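Putative transcriptional regulator, LysR family (Vibrio parahaemolyticus, PDB 3OXN) probably acts as a DNA-binding transcription factor of the LysR family, represented here by its substrate-binding domain. Local coordinates at residues A[202-206]-A[207-211]. Residues are numbered along the deposited sequence; the frame is centred on the assembly and turned at random.
Sequences CEHSP and AQEWL
Gln-208 rests its CG against two side chains of the incoming loop, Ser-205 CB at 3.6 Å and Cys-202 CB at 3.7 Å. Its chain is bent about the CB-CG bond (chi2 -60°), and Cys-202 SG also lies against CG. The next residue, Glu-209, reaches back over the loop. With CG set beside its own backbone N (chi1 -73°) and the chain extended beyond, the carboxylate arrives next to His-204, its plane turned 69° from the imidazole. A water joins them: it lies in the plane of the ring at its edge, 2.7 Å from His-204 ND1, and donates to Glu-209 OE2.

The backbone closes the first turn of the helix with a nearly linear bond from Glu-209 N to Ser-205 O (2.7 Å); the next, from Trp-210 N to Pro-206 O, is weak. Glu-203 OE1 has its main partner elsewhere, a salt bridge to Arg-84, while the indole of Trp-210 gives its NE1 hydrogen to Glu-44.

This is the start of helix 206-227, entered from the loop after strand 194-199 in the LysR substrate-binding domain, which has a periplasmic-binding-protein-like fold. Ala-207, Gln-208 and Leu-211 pack on Phe-21, seating the first turn against strand 20-25.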
ATOM      1  N   CYS A 202       2.588   2.195 -26.268  1.00 36.22           N
ATOM      2  CA  CYS A 202       3.004   0.869 -25.826  1.00 38.47           C
ATOM      3  C   CYS A 202       2.161  -0.209 -26.480  1.00 39.75           C
ATOM      4  O   CYS A 202       2.242  -1.379 -26.103  1.00 40.79           O
ATOM      5  CB  CYS A 202       2.891   0.724 -24.307  1.00 39.45           C
ATOM      6  SG  CYS A 202       4.103   1.630 -23.330  1.00 41.13           S
ATOM      7  N   GLU A 203       1.349   0.185 -27.452  1.00 38.20           N
ATOM      8  CA  GLU A 203       0.397  -0.736 -28.059  1.00 40.62           C
ATOM      9  C   GLU A 203       1.090  -1.809 -28.879  1.00 46.77           C
ATOM     10  O   GLU A 203       0.723  -2.990 -28.828  1.00 49.52           O
ATOM     11  CB  GLU A 203      -0.580   0.026 -28.948  1.00 43.31           C
ATOM     12  CG  GLU A 203      -1.503  -0.870 -29.713  1.00 43.69           C
ATOM     13  CD  GLU A 203      -2.446  -1.610 -28.797  1.00 43.65           C
ATOM     14  OE1 GLU A 203      -3.402  -0.977 -28.303  1.00 43.33           O
ATOM     15  OE2 GLU A 203      -2.237  -2.825 -28.581  1.00 41.50           O
ATOM     16  N   HIS A 204       2.095  -1.392 -29.641  1.00 49.90           N
ATOM     17  CA  HIS A 204       2.769  -2.292 -30.566  1.00 49.16           C
ATOM     18  C   HIS A 204       4.204  -2.595 -30.165  1.00 50.91           C
ATOM     19  O   HIS A 204       5.031  -2.963 -31.000  1.00 53.77           O
ATOM     20  CB  HIS A 204       2.683  -1.756 -31.997  1.00 50.68           C
ATOM     21  CG  HIS A 204       1.363  -2.026 -32.648  1.00 51.55           C
ATOM     22  ND1 HIS A 204       1.056  -3.236 -33.234  1.00 54.17           N
ATOM     23  CD2 HIS A 204       0.256  -1.257 -32.768  1.00 51.60           C
ATOM     24  CE1 HIS A 204      -0.178  -3.198 -33.699  1.00 53.63           C
ATOM     25  NE2 HIS A 204      -0.688  -2.009 -33.427  1.00 59.59           N
ATOM     26  N   SER A 205       4.501  -2.448 -28.881  1.00 47.17           N
ATOM     27  CA  SER A 205       5.781  -2.904 -28.375  1.00 46.53           C
ATOM     28  C   SER A 205       5.725  -4.403 -28.084  1.00 47.69           C
ATOM     29  O   SER A 205       4.908  -4.849 -27.281  1.00 46.87           O
ATOM     30  CB  SER A 205       6.172  -2.142 -27.118  1.00 45.35           C
ATOM     31  OG  SER A 205       7.449  -2.563 -26.673  1.00 47.85           O
ATOM     32  N   PRO A 206       6.594  -5.182 -28.749  1.00 48.53           N
ATOM     33  CA  PRO A 206       6.746  -6.631 -28.535  1.00 47.03           C
ATOM     34  C   PRO A 206       6.804  -7.006 -27.050  1.00 47.64           C
ATOM     35  O   PRO A 206       6.235  -8.034 -26.662  1.00 48.12           O
ATOM     36  CB  PRO A 206       8.094  -6.938 -29.185  1.00 46.38           C
ATOM     37  CG  PRO A 206       8.272  -5.868 -30.223  1.00 47.23           C
ATOM     38  CD  PRO A 206       7.534  -4.656 -29.757  1.00 46.03           C
ATOM     39  N   ALA A 207       7.483  -6.188 -26.242  1.00 44.39           N
ATOM     40  CA  ALA A 207       7.629  -6.444 -24.807  1.00 44.42           C
ATOM     41  C   ALA A 207       6.365  -6.092 -24.015  1.00 43.17           C
ATOM     42  O   ALA A 207       5.971  -6.817 -23.101  1.00 39.59           O
ATOM     43  CB  ALA A 207       8.827  -5.680 -24.252  1.00 44.71           C
ATOM     44  N   GLN A 208       5.737  -4.976 -24.373  1.00 42.96           N
ATOM     45  CA  GLN A 208       4.497  -4.563 -23.730  1.00 40.40           C
ATOM     46  C   GLN A 208       3.333  -5.469 -24.144  1.00 39.80           C
ATOM     47  O   GLN A 208       2.494  -5.820 -23.314  1.00 40.47           O
ATOM     48  CB  GLN A 208       4.178  -3.089 -24.023  1.00 40.41           C
ATOM     49  CG  GLN A 208       5.257  -2.081 -23.593  1.00 41.10           C
ATOM     50  CD  GLN A 208       5.565  -2.095 -22.087  1.00 41.22           C
ATOM     51  OE1 GLN A 208       4.746  -2.535 -21.277  1.00 43.71           O
ATOM     52  NE2 GLN A 208       6.752  -1.606 -21.714  1.00 33.86           N
ATOM     53  N   GLU A 209       3.271  -5.857 -25.415  1.00 40.39           N
ATOM     54  CA  GLU A 209       2.224  -6.776 -25.844  1.00 36.95           C
ATOM     55  C   GLU A 209       2.417  -8.070 -25.085  1.00 37.80           C
ATOM     56  O   GLU A 209       1.466  -8.801 -24.837  1.00 41.22           O
ATOM     57  CB  GLU A 209       2.274  -7.046 -27.346  1.00 39.78           C
ATOM     58  CG  GLU A 209       1.810  -5.912 -28.244  1.00 44.70           C
ATOM     59  CD  GLU A 209       2.195  -6.141 -29.712  1.00 53.51           C
ATOM     60  OE1 GLU A 209       2.936  -7.114 -29.989  1.00 48.86           O
ATOM     61  OE2 GLU A 209       1.760  -5.351 -30.587  1.00 56.43           O
ATOM     62  N   TRP A 210       3.655  -8.357 -24.705  1.00 38.45           N
ATOM     63  CA  TRP A 210       3.936  -9.586 -23.976  1.00 38.67           C
ATOM     64  C   TRP A 210       3.528  -9.460 -22.512  1.00 38.29           C
ATOM     65  O   TRP A 210       2.832 -10.321 -21.981  1.00 37.86           O
ATOM     66  CB  TRP A 210       5.417  -9.984 -24.095  1.00 41.95           C
ATOM     67  CG  TRP A 210       5.800 -11.053 -23.116  1.00 41.28           C
ATOM     68  CD1 TRP A 210       5.654 -12.387 -23.277  1.00 40.56           C
ATOM     69  CD2 TRP A 210       6.352 -10.867 -21.806  1.00 44.34           C
ATOM     70  NE1 TRP A 210       6.086 -13.055 -22.158  1.00 40.48           N
ATOM     71  CE2 TRP A 210       6.525 -12.142 -21.235  1.00 40.46           C
ATOM     72  CE3 TRP A 210       6.726  -9.740 -21.055  1.00 41.70           C
ATOM     73  CZ2 TRP A 210       7.052 -12.337 -19.962  1.00 45.24           C
ATOM     74  CZ3 TRP A 210       7.255  -9.930 -19.784  1.00 41.86           C
ATOM     75  CH2 TRP A 210       7.414 -11.218 -19.251  1.00 43.02           C
ATOM     76  N   LEU A 211       3.969  -8.385 -21.864  1.00 39.67           N
ATOM     77  CA  LEU A 211       3.620  -8.123 -20.465  1.00 40.79           C
ATOM     78  C   LEU A 211       2.116  -8.208 -20.260  1.00 35.12           C
ATOM     79  O   LEU A 211       1.644  -8.903 -19.362  1.00 33.93           O
ATOM     80  CB  LEU A 211       4.111  -6.733 -20.016  1.00 40.69           C
ATOM     81  CG  LEU A 211       4.351  -6.444 -18.522  1.00 38.08           C
ATOM     82  CD1 LEU A 211       4.319  -4.955 -18.250  1.00 37.58           C
ATOM     83  CD2 LEU A 211       3.352  -7.137 -17.629  1.00 38.25           C
TER
HETATM   84  O   HOH W   1       2.487  -5.463 -33.609  1.00 47.88           O